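Local coordinates for protein minor fimbrium tip subunit Mfa3 (Porphyromonas gingivalis ATCC 33277, PDB 5NF4) that forms part of the tip of the minor fimbriae, the surface filaments through which the bacterium builds biofilms and adheres to host cells and other oral bacteria, at residues M74-S79 / V104-G109; Q140-L145 / V225-E230; F182-D185 / N189-L192; L280-R283 / V287-V290. All coordinates share one frame; numbering follows the deposited sequence.

From the N terminus, contact 1 comes first: 74-79 and 104-109 close a loop of 24 residues and bring the strands 71-78 and 99-106 face to face. Contact 2 opens after contact 1 has closed and spans 79 residues, tying the residues that lead into strand 143-144 to the loop that runs from strand 221-222 to strand 238-242. Contact 3 falls within that long span, a short local closure in the strand 180-205, with its centre about 14 Å from that of contact 1. Contact 4 follows contact 2 in the sequence and joins the two strands of a hairpin, on the opposite side of the chain's centre from contacts 1 and 3. No pair of contacts crosses along the chain.

Contact 1 of 4, residues M74-S79 / V104-G109; sequences MLVFDS and VKLKPG
Val76 and Leu106 meet through one methyl group each, their side chains crossing at about a right angle, with CG1 of Val76 4.2 Å from CD1 of Leu106. The valine presents this branch because CG1 stands anti to its backbone N (chi1 -168°). Leu106 has CG between its backbone N and carbonyl carbon (chi1 74°), the more hindered staggered position, and from there CD1 reaches across to the valine. Two residues earlier on each strand a second apolar pair follows the same register: the end of Met74, its CE methyl, lies 4.3 Å from CG2 of Val104. All four side chains are directed across the gap and are buried, and the contact between the segments is purely apolar. The backbones stay well apart, with Val76 CA 9.1 Å from Leu106 CA, as expected of strands packed through their side chains rather than paired edge to edge. Strand 71-78 is hydrogen-bonded on its two sides to strands 84-91 and 109-117, whereas strand 99-106 pairs with strand 41-49. Val45 and Leu43 of that last strand touch Met74 and Val104 respectively, while Phe113 and Phe115 from strand 109-117 extend the apolar layer around Val76 and Met74.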
loop_
_atom_site.group_PDB
_atom_site.type_symbol
_atom_site.label_atom_id
_atom_site.label_comp_id
_atom_site.label_asym_id
_atom_site.label_seq_id
_atom_site.Cartn_x
_atom_site.Cartn_y
_atom_site.Cartn_z
ATOM N N MET A 74 6.437 16.485 -5.787
ATOM C CA MET A 74 5.127 17.070 -5.899
ATOM C C MET A 74 5.055 17.674 -7.288
ATOM O O MET A 74 5.970 18.419 -7.663
ATOM C CB MET A 74 4.894 18.169 -4.843
ATOM C CG MET A 74 3.469 18.728 -4.926
ATOM S SD MET A 74 3.209 20.201 -3.908
ATOM C CE MET A 74 4.253 21.315 -4.851
ATOM N N LEU A 75 3.996 17.364 -8.018
ATOM C CA LEU A 75 3.764 17.948 -9.341
ATOM C C LEU A 75 2.323 18.466 -9.379
ATOM O O LEU A 75 1.371 17.776 -8.983
ATOM C CB LEU A 75 4.032 16.936 -10.458
ATOM C CG LEU A 75 5.458 16.389 -10.548
ATOM C CD1 LEU A 75 5.549 15.090 -9.764
ATOM C CD2 LEU A 75 5.909 16.187 -12.018
ATOM N N VAL A 76 2.178 19.702 -9.858
ATOM C CA VAL A 76 0.916 20.429 -9.801
ATOM C C VAL A 76 0.533 20.860 -11.210
ATOM O O VAL A 76 1.379 21.367 -11.975
ATOM C CB VAL A 76 1.016 21.674 -8.881
ATOM C CG1 VAL A 76 -0.403 22.203 -8.632
ATOM C CG2 VAL A 76 1.737 21.333 -7.573
ATOM N N PHE A 77 -0.705 20.590 -11.581
ATOM C CA PHE A 77 -1.189 20.882 -12.920
ATOM C C PHE A 77 -2.482 21.664 -12.915
ATOM O O PHE A 77 -3.300 21.517 -12.020
ATOM C CB PHE A 77 -1.417 19.581 -13.710
ATOM C CG PHE A 77 -0.188 18.743 -13.826
ATOM C CD1 PHE A 77 0.144 17.870 -12.789
ATOM C CD2 PHE A 77 0.666 18.851 -14.910
ATOM C CE1 PHE A 77 1.287 17.141 -12.825
ATOM C CE2 PHE A 77 1.835 18.052 -14.955
ATOM C CZ PHE A 77 2.122 17.212 -13.924
ATOM N N ASP A 78 -2.690 22.476 -13.940
ATOM C CA ASP A 78 -3.988 23.141 -14.085
ATOM C C ASP A 78 -5.052 22.074 -14.338
ATOM O O ASP A 78 -4.878 21.245 -15.230
ATOM C CB ASP A 78 -3.942 24.129 -15.235
ATOM C CG ASP A 78 -5.195 24.990 -15.318
ATOM O OD1 ASP A 78 -6.202 24.517 -15.873
ATOM O OD2 ASP A 78 -5.171 26.135 -14.823
ATOM N N SER A 79 -6.130 22.068 -13.552
ATOM C CA SER A 79 -7.139 21.013 -13.647
ATOM C C SER A 79 -7.814 20.952 -15.013
ATOM O O SER A 79 -8.227 19.870 -15.432
ATOM C CB SER A 79 -8.199 21.196 -12.558
ATOM O OG SER A 79 -7.585 21.220 -11.284
ATOM N N VAL A 104 5.930 26.552 -1.600
ATOM C CA VAL A 104 5.943 26.600 -3.061
ATOM C C VAL A 104 5.207 27.872 -3.530
ATOM O O VAL A 104 4.236 28.299 -2.908
ATOM C CB VAL A 104 5.285 25.360 -3.701
ATOM C CG1 VAL A 104 3.804 25.309 -3.397
ATOM C CG2 VAL A 104 5.489 25.368 -5.195
ATOM N N LYS A 105 5.690 28.465 -4.615
ATOM C CA LYS A 105 5.038 29.634 -5.236
ATOM C C LYS A 105 4.356 29.190 -6.533
ATOM O O LYS A 105 4.935 28.432 -7.301
ATOM C CB LYS A 105 6.068 30.712 -5.515
ATOM C CG LYS A 105 5.537 31.942 -6.227
ATOM C CD LYS A 105 6.691 32.913 -6.473
ATOM C CE LYS A 105 6.471 33.763 -7.707
ATOM N NZ LYS A 105 7.565 34.763 -7.895
ATOM N N LEU A 106 3.120 29.609 -6.770
ATOM C CA LEU A 106 2.439 29.262 -8.016
ATOM C C LEU A 106 1.318 30.230 -8.307
ATOM O O LEU A 106 0.963 31.023 -7.472
ATOM C CB LEU A 106 1.886 27.821 -7.999
ATOM C CG LEU A 106 0.640 27.532 -7.163
ATOM C CD1 LEU A 106 -0.024 26.211 -7.550
ATOM C CD2 LEU A 106 0.980 27.567 -5.662
ATOM N N LYS A 107 0.737 30.131 -9.491
ATOM C CA LYS A 107 -0.411 30.950 -9.834
ATOM C C LYS A 107 -1.691 30.314 -9.306
ATOM O O LYS A 107 -1.807 29.084 -9.253
ATOM C CB LYS A 107 -0.503 31.124 -11.349
ATOM C CG LYS A 107 0.718 31.867 -11.935
ATOM C CD LYS A 107 0.777 33.322 -11.413
ATOM C CE LYS A 107 1.864 34.154 -12.086
ATOM N NZ LYS A 107 1.840 35.572 -11.586
ATOM N N PRO A 108 -2.646 31.145 -8.894
ATOM C CA PRO A 108 -3.929 30.618 -8.407
ATOM C C PRO A 108 -4.782 29.983 -9.480
ATOM O O PRO A 108 -4.558 30.201 -10.665
ATOM C CB PRO A 108 -4.633 31.859 -7.866
ATOM C CG PRO A 108 -4.113 32.970 -8.752
ATOM C CD PRO A 108 -2.658 32.621 -9.012
ATOM N N GLY A 109 -5.751 29.182 -9.053
ATOM C CA GLY A 109 -6.708 28.580 -9.962
ATOM C C GLY A 109 -7.113 27.204 -9.472
ATOM O O GLY A 109 -7.055 26.941 -8.278
#

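Contact 2 of 4, residues Q140-L145 / V225-E230; sequences QVFRDL and VPNQSE
Gln140 and Val225 form the apolar, better covered part of this contact, the valine being turned toward the other segment: CG2 of Val225 lies 3.9 Å from CG of Gln140 and 4.1 Å from CA of the same residue. That methyl stands between the valine's backbone N and carbonyl carbon, which turns it toward the glutamine stem. Only the aliphatic stem of the glutamine is used, and beyond CG its chain continues extended, carrying the amide away toward a bound formic acid, probably from the crystallisation liquor.

The more open side is formed by Phe142 and Asn227, the first of them exposed. Here a carboxamide oxygen approaches the rim of a ring: OD1 of Asn227 is 3.6 Å from CE1 of Phe142 and close to the ring plane. Ring and amide are nearly coplanar, their planes 11° apart. One face of the same ring is occupied by the carbonyl O of Gln140, 4.1 Å above the ring plane and over its centre. Behind these side chains, NE of Arg223 donates a hydrogen bond to the same carbonyl O, and Arg223 also touches Phe142; Glu255 accepts a hydrogen bond from the backbone N of Asn227, whose ND2 is bonded elsewhere too.

Chemically, the two halves differ. Val225 and Gln140 make an ordinary van der Waals contact, whereas an oxygen at an aromatic rim meets the weakly positive C-H edge, so the approach of OD1 is probably mildly favourable electrostatically. Between these segments there is neither a hydrogen bond nor a salt bridge, consistent with a modest surface contact.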
loop_
_atom_site.group_PDB
_atom_site.type_symbol
_atom_site.label_atom_id
_atom_site.label_comp_id
_atom_site.label_asym_id
_atom_site.label_seq_id
_atom_site.Cartn_x
_atom_site.Cartn_y
_atom_site.Cartn_z
ATOM N N GLN A 140 -0.216 5.491 -13.463
ATOM C CA GLN A 140 -0.908 4.258 -13.820
ATOM C C GLN A 140 0.064 3.147 -14.190
ATOM O O GLN A 140 -0.358 2.027 -14.362
ATOM C CB GLN A 140 -1.881 4.535 -14.981
ATOM C CG GLN A 140 -3.068 5.413 -14.538
ATOM C CD GLN A 140 -3.753 6.175 -15.685
ATOM O OE1 GLN A 140 -3.535 5.887 -16.861
ATOM N NE2 GLN A 140 -4.575 7.170 -15.331
ATOM N N VAL A 141 1.352 3.451 -14.302
ATOM C CA VAL A 141 2.334 2.408 -14.676
ATOM C C VAL A 141 2.340 1.252 -13.677
ATOM O O VAL A 141 2.306 1.478 -12.464
ATOM C CB VAL A 141 3.760 3.024 -14.792
ATOM C CG1 VAL A 141 4.860 1.942 -14.947
ATOM C CG2 VAL A 141 3.829 3.980 -15.982
ATOM N N PHE A 142 2.388 0.018 -14.196
ATOM C CA PHE A 142 2.606 -1.169 -13.354
ATOM C C PHE A 142 4.113 -1.291 -13.106
ATOM O O PHE A 142 4.914 -1.392 -14.033
ATOM C CB PHE A 142 1.984 -2.404 -14.037
ATOM C CG PHE A 142 0.532 -2.247 -14.304
ATOM C CD1 PHE A 142 -0.372 -2.103 -13.256
ATOM C CD2 PHE A 142 0.065 -2.202 -15.604
ATOM C CE1 PHE A 142 -1.733 -1.925 -13.502
ATOM C CE2 PHE A 142 -1.292 -2.045 -15.850
ATOM C CZ PHE A 142 -2.187 -1.893 -14.793
ATOM N N ARG A 143 4.504 -1.232 -11.843
ATOM C CA ARG A 143 5.919 -1.189 -11.460
ATOM C C ARG A 143 6.248 -2.425 -10.636
ATOM O O ARG A 143 5.502 -2.778 -9.706
ATOM C CB ARG A 143 6.227 0.087 -10.643
ATOM C CG ARG A 143 5.792 1.384 -11.379
ATOM C CD ARG A 143 6.046 2.675 -10.589
ATOM N NE ARG A 143 5.610 3.828 -11.412
ATOM C CZ ARG A 143 6.315 4.350 -12.413
ATOM N NH1 ARG A 143 7.544 3.928 -12.695
ATOM N NH2 ARG A 143 5.795 5.314 -13.149
ATOM N N ASP A 144 7.364 -3.074 -10.935
ATOM C CA ASP A 144 7.653 -4.295 -10.207
ATOM C C ASP A 144 8.188 -3.952 -8.827
ATOM O O ASP A 144 9.136 -3.173 -8.724
ATOM C CB ASP A 144 8.652 -5.158 -10.991
ATOM C CG ASP A 144 9.935 -4.434 -11.351
ATOM O OD1 ASP A 144 9.900 -3.341 -11.972
ATOM O OD2 ASP A 144 11.011 -4.995 -10.987
ATOM N N LEU A 145 7.552 -4.490 -7.780
ATOM C CA LEU A 145 7.986 -4.217 -6.409
ATOM C C LEU A 145 9.397 -4.704 -6.188
ATOM O O LEU A 145 9.732 -5.831 -6.558
ATOM C CB LEU A 145 7.024 -4.872 -5.401
ATOM C CG LEU A 145 7.194 -4.467 -3.942
ATOM C CD1 LEU A 145 6.623 -2.998 -3.757
ATOM C CD2 LEU A 145 6.482 -5.413 -3.026
ATOM N N VAL A 225 -1.565 4.714 -8.433
ATOM C CA VAL A 225 -2.984 4.969 -8.178
ATOM C C VAL A 225 -3.685 3.643 -8.121
ATOM O O VAL A 225 -3.195 2.640 -8.652
ATOM C CB VAL A 225 -3.646 5.843 -9.257
ATOM C CG1 VAL A 225 -3.216 7.243 -9.102
ATOM C CG2 VAL A 225 -3.348 5.294 -10.658
ATOM N N PRO A 226 -4.834 3.607 -7.461
ATOM C CA PRO A 226 -5.504 2.312 -7.302
ATOM C C PRO A 226 -5.745 1.530 -8.593
ATOM O O PRO A 226 -6.047 2.085 -9.645
ATOM C CB PRO A 226 -6.839 2.699 -6.656
ATOM C CG PRO A 226 -6.545 3.928 -5.915
ATOM C CD PRO A 226 -5.541 4.686 -6.747
ATOM N N ASN A 227 -5.617 0.214 -8.456
ATOM C CA ASN A 227 -5.866 -0.752 -9.510
ATOM C C ASN A 227 -7.355 -0.905 -9.775
ATOM O O ASN A 227 -8.155 -0.882 -8.841
ATOM C CB ASN A 227 -5.293 -2.121 -9.124
ATOM C CG ASN A 227 -3.787 -2.171 -9.159
ATOM O OD1 ASN A 227 -3.199 -2.395 -10.206
ATOM N ND2 ASN A 227 -3.155 -1.983 -8.008
ATOM N N GLN A 228 -7.717 -1.047 -11.050
ATOM C CA GLN A 228 -9.086 -1.372 -11.447
ATOM C C GLN A 228 -9.203 -2.790 -12.032
ATOM O O GLN A 228 -10.300 -3.218 -12.376
ATOM C CB GLN A 228 -9.594 -0.361 -12.491
ATOM C CG GLN A 228 -9.521 1.115 -12.047
ATOM C CD GLN A 228 -9.231 2.044 -13.201
ATOM O OE1 GLN A 228 -8.070 2.301 -13.533
ATOM N NE2 GLN A 228 -10.287 2.541 -13.835
ATOM N N SER A 229 -8.067 -3.474 -12.178
ATOM C CA SER A 229 -7.996 -4.789 -12.838
ATOM C C SER A 229 -7.206 -5.733 -11.973
ATOM O O SER A 229 -6.331 -5.298 -11.238
ATOM C CB SER A 229 -7.283 -4.693 -14.201
ATOM O OG SER A 229 -8.098 -4.073 -15.190
ATOM N N GLU A 230 -7.459 -7.027 -12.158
ATOM C CA GLU A 230 -6.658 -8.053 -11.507
ATOM C C GLU A 230 -5.196 -8.009 -11.940
ATOM O O GLU A 230 -4.874 -7.535 -13.039
ATOM C CB GLU A 230 -7.228 -9.431 -11.817
ATOM C CG GLU A 230 -8.617 -9.699 -11.271
ATOM C CD GLU A 230 -9.024 -11.141 -11.409
ATOM O OE1 GLU A 230 -8.368 -11.869 -12.191
ATOM O OE2 GLU A 230 -9.969 -11.564 -10.714
#

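Contact 3 of 4, residues F182-D185 / N189-L192; sequences FKPD and NVKL. With SO4 (sulfate ion), chain D.
Phe182, Pro184 and Val190 make the apolar core of this contact. CG2 of Val190 comes up to the edge of the phenyl ring, near its plane, 3.9 Å from CE2 of Phe182; the same methyl lies 4.1 Å from CG of Pro184. With CG anti to the backbone N (chi1 177°), the phenylalanine ring is carried toward this methyl. CD of Pro184 stands 3.9 Å above one face of the Phe182 ring, offset toward its rim, and CG of the proline is 3.4 Å from the carbonyl O of Asn189.

On the polar side, Asn189 and Lys191 grip a sulfate ion, probably from the crystallisation liquor. ND2 of Asn189 donates to its O2 at 2.6 Å, with an N-H...O angle of 149°, and NZ of Lys191 binds O1 at 2.9 Å. Asn188 supplies a further hydrogen bond to the ion.

Farther out, Phe113 stacks on Phe182, and Tyr165 of strand 161-170 touches both Pro184 and Val190. Backbone hydrogen bonds to strand 41-49 fix both segments: Phe182 bonds with Leu44, and Val190 with Asn46 and Arg48. Glu187 forms a salt bridge with Lys191. The chemistry thus divides between a buried hydrocarbon cluster and a polar edge that holds a sulfate in this crystal, where the lysine charge is probably shared between sulfate and carboxylate.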
loop_
_atom_site.group_PDB
_atom_site.type_symbol
_atom_site.label_atom_id
_atom_site.label_comp_id
_atom_site.label_asym_id
_atom_site.label_seq_id
_atom_site.Cartn_x
_atom_site.Cartn_y
_atom_site.Cartn_z
ATOM N N PHE A 182 -1.522 24.811 2.742
ATOM C CA PHE A 182 -2.230 23.973 1.777
ATOM C C PHE A 182 -3.127 22.993 2.531
ATOM O O PHE A 182 -2.649 22.217 3.356
ATOM C CB PHE A 182 -1.235 23.214 0.885
ATOM C CG PHE A 182 -1.878 22.274 -0.094
ATOM C CD1 PHE A 182 -2.886 22.705 -0.932
ATOM C CD2 PHE A 182 -1.446 20.969 -0.196
ATOM C CE1 PHE A 182 -3.463 21.850 -1.838
ATOM C CE2 PHE A 182 -2.008 20.101 -1.108
ATOM C CZ PHE A 182 -3.024 20.530 -1.921
ATOM N N LYS A 183 -4.425 23.056 2.262
ATOM C CA LYS A 183 -5.381 22.178 2.907
ATOM C C LYS A 183 -6.038 21.249 1.875
ATOM O O LYS A 183 -7.117 21.557 1.377
ATOM C CB LYS A 183 -6.428 23.018 3.647
ATOM C CG LYS A 183 -5.823 23.953 4.718
ATOM C CD LYS A 183 -5.686 23.270 6.064
ATOM C CE LYS A 183 -4.729 24.003 7.014
ATOM N NZ LYS A 183 -5.101 25.415 7.303
ATOM N N PRO A 184 -5.387 20.111 1.548
ATOM C CA PRO A 184 -5.940 19.207 0.537
ATOM C C PRO A 184 -7.282 18.650 0.990
ATOM O O PRO A 184 -7.368 18.091 2.084
ATOM C CB PRO A 184 -4.888 18.095 0.440
ATOM C CG PRO A 184 -4.204 18.102 1.811
ATOM C CD PRO A 184 -4.176 19.553 2.192
ATOM N N ASP A 185 -8.297 18.809 0.150
ATOM C CA ASP A 185 -9.677 18.426 0.474
ATOM C C ASP A 185 -10.058 18.780 1.916
ATOM O O ASP A 185 -10.723 18.005 2.607
ATOM C CB ASP A 185 -9.856 16.942 0.178
ATOM C CG ASP A 185 -9.897 16.671 -1.319
ATOM O OD1 ASP A 185 -10.473 17.501 -2.049
ATOM O OD2 ASP A 185 -9.341 15.669 -1.781
ATOM N N ASN A 189 -3.038 18.121 6.381
ATOM C CA ASN A 189 -1.809 17.502 5.930
ATOM C C ASN A 189 -2.052 16.736 4.661
ATOM O O ASN A 189 -3.136 16.195 4.473
ATOM C CB ASN A 189 -1.260 16.511 6.969
ATOM C CG ASN A 189 -0.933 17.164 8.284
ATOM O OD1 ASN A 189 0.090 17.834 8.417
ATOM N ND2 ASN A 189 -1.790 16.954 9.276
ATOM N N VAL A 190 -1.023 16.662 3.830
ATOM C CA VAL A 190 -0.953 15.678 2.768
ATOM C C VAL A 190 -0.596 14.350 3.431
ATOM O O VAL A 190 0.405 14.270 4.133
ATOM C CB VAL A 190 0.102 16.044 1.710
ATOM C CG1 VAL A 190 0.330 14.894 0.719
ATOM C CG2 VAL A 190 -0.323 17.283 0.965
ATOM N N LYS A 191 -1.385 13.314 3.159
ATOM C CA LYS A 191 -1.219 12.017 3.810
ATOM C C LYS A 191 -0.946 10.999 2.726
ATOM O O LYS A 191 -1.827 10.639 1.929
ATOM C CB LYS A 191 -2.458 11.637 4.610
ATOM C CG LYS A 191 -2.758 12.553 5.794
ATOM C CD LYS A 191 -4.263 12.629 6.050
ATOM C CE LYS A 191 -4.608 13.683 7.081
ATOM N NZ LYS A 191 -6.047 13.632 7.455
ATOM N N LEU A 192 0.293 10.540 2.692
ATOM C CA LEU A 192 0.734 9.644 1.636
ATOM C C LEU A 192 0.258 8.243 1.949
ATOM O O LEU A 192 0.260 7.850 3.116
ATOM C CB LEU A 192 2.254 9.673 1.520
ATOM C CG LEU A 192 2.831 11.073 1.258
ATOM C CD1 LEU A 192 4.336 11.116 1.536
ATOM C CD2 LEU A 192 2.543 11.460 -0.171
HETATM S S SO4 D . -5.297 16.267 9.557
HETATM O O1 SO4 D . -5.464 14.901 10.046
HETATM O O2 SO4 D . -4.216 16.309 8.582
HETATM O O3 SO4 D . -6.536 16.725 8.933
HETATM O O4 SO4 D . -4.961 17.129 10.687
#

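Contact 4 of 4, residues L280-R283 / V287-V290; sequences LTTR and VYDV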
loop_
_atom_site.group_PDB
_atom_site.type_symbol
_atom_site.label_atom_id
_atom_site.label_comp_id
_atom_site.label_asym_id
_atom_site.label_seq_id
_atom_site.Cartn_x
_atom_site.Cartn_y
_atom_site.Cartn_z
ATOM N N LEU A 280 0.855 -22.099 6.095
ATOM C CA LEU A 280 1.525 -22.480 7.325
ATOM C C LEU A 280 1.908 -23.907 7.216
ATOM O O LEU A 280 1.048 -24.747 6.987
ATOM C CB LEU A 280 0.617 -22.318 8.536
ATOM C CG LEU A 280 -0.055 -20.977 8.766
ATOM C CD1 LEU A 280 -1.086 -21.198 9.839
ATOM C CD2 LEU A 280 0.963 -19.962 9.201
ATOM N N THR A 281 3.191 -24.176 7.415
ATOM C CA THR A 281 3.700 -25.528 7.456
ATOM C C THR A 281 4.190 -25.859 8.843
ATOM O O THR A 281 4.998 -25.113 9.419
ATOM C CB THR A 281 4.838 -25.720 6.459
ATOM O OG1 THR A 281 4.341 -25.430 5.159
ATOM C CG2 THR A 281 5.347 -27.159 6.479
ATOM N N THR A 282 3.729 -27.000 9.362
ATOM C CA THR A 282 4.081 -27.434 10.693
ATOM C C THR A 282 5.296 -28.345 10.628
ATOM O O THR A 282 5.590 -28.911 9.581
ATOM C CB THR A 282 2.944 -28.213 11.373
ATOM O OG1 THR A 282 2.799 -29.487 10.741
ATOM C CG2 THR A 282 1.651 -27.478 11.293
ATOM N N ARG A 283 5.995 -28.474 11.739
ATOM C CA ARG A 283 7.114 -29.430 11.827
ATOM C C ARG A 283 6.704 -30.869 11.469
ATOM O O ARG A 283 7.541 -31.662 11.012
ATOM C CB ARG A 283 7.724 -29.382 13.224
ATOM C CG ARG A 283 8.303 -28.028 13.547
ATOM C CD ARG A 283 8.898 -27.994 14.924
ATOM N NE ARG A 283 9.413 -26.663 15.227
ATOM C CZ ARG A 283 10.611 -26.218 14.860
ATOM N NH1 ARG A 283 11.434 -27.002 14.174
ATOM N NH2 ARG A 283 10.985 -24.987 15.181
ATOM N N VAL A 287 0.316 -28.833 6.215
ATOM C CA VAL A 287 0.259 -27.553 5.550
ATOM C C VAL A 287 -1.159 -27.006 5.619
ATOM O O VAL A 287 -2.123 -27.735 5.440
ATOM C CB VAL A 287 0.727 -27.691 4.078
ATOM C CG1 VAL A 287 0.705 -26.350 3.374
ATOM C CG2 VAL A 287 2.129 -28.281 4.022
ATOM N N TYR A 288 -1.283 -25.709 5.887
ATOM C CA TYR A 288 -2.565 -25.044 5.995
ATOM C C TYR A 288 -2.516 -23.817 5.140
ATOM O O TYR A 288 -1.597 -23.008 5.283
ATOM C CB TYR A 288 -2.868 -24.644 7.436
ATOM C CG TYR A 288 -2.936 -25.804 8.400
ATOM C CD1 TYR A 288 -1.792 -26.270 9.045
ATOM C CD2 TYR A 288 -4.148 -26.418 8.689
ATOM C CE1 TYR A 288 -1.852 -27.332 9.945
ATOM C CE2 TYR A 288 -4.219 -27.461 9.586
ATOM C CZ TYR A 288 -3.068 -27.920 10.207
ATOM O OH TYR A 288 -3.160 -28.944 11.092
ATOM N N ASP A 289 -3.494 -23.670 4.256
ATOM C CA ASP A 289 -3.586 -22.474 3.424
ATOM C C ASP A 289 -4.694 -21.574 3.938
ATOM O O ASP A 289 -5.814 -22.011 4.193
ATOM C CB ASP A 289 -3.837 -22.838 1.973
ATOM C CG ASP A 289 -2.645 -23.524 1.317
ATOM O OD1 ASP A 289 -1.497 -23.309 1.751
ATOM O OD2 ASP A 289 -2.861 -24.253 0.332
ATOM N N VAL A 290 -4.351 -20.309 4.126
ATOM C CA VAL A 290 -5.256 -19.342 4.707
ATOM C C VAL A 290 -5.430 -18.221 3.697
ATOM O O VAL A 290 -4.557 -17.385 3.545
ATOM C CB VAL A 290 -4.732 -18.786 6.010
ATOM C CG1 VAL A 290 -5.737 -17.792 6.653
ATOM C CG2 VAL A 290 -4.406 -19.948 6.978
#
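The ring of Tyr288 meets the neighbouring strand along its edge: CG2 of Thr282 lies in the ring plane, 3.8 Å from CE1 of Tyr288, and the carbonyl O of Leu280 is also near that plane at the rim, 3.8 Å from CD1. The tyrosine CG is anti to its carbonyl carbon (chi1 -61°), which swings the ring back alongside the partner strand toward Thr282; the threonine and tyrosine side chains cross at a slant. Ile337 of strand 337-345 touches Leu280, Tyr288 and Val290, so a further strand packs on the side of the hairpin that carries Leu280 and Tyr288.

Leu280 and Tyr288 are themselves an antiparallel hydrogen-bonded pair. The backbone N of Leu280 donates to O of Tyr288 at 2.7 Å, and N of Tyr288 returns a bond of 2.8 Å to O of Leu280. That second oxygen has an additional, weaker partner, CA of Val287 at 3.2 Å, in a CA-H...O contact.

On the other face, Thr281 and Val287 form the adjacent non-hydrogen-bonded pair. Their side chains lie side by side and point the same way, with OG1 of Thr281 3.8 Å from CG2 of Val287, the valine being exposed. At the turn, OG1 of Thr282 makes weak hydrogen bonds to the backbone N of Gly284 and of Leu286.

Reciprocal bonds between strands running at 164° and joined by a short connection are those of a beta hairpin, here strands 277-282 and 287-291. Strand 277-282 also pairs antiparallel with strand 210-216, incorporating the hairpin into the larger beta structure of this fimbrial subunit.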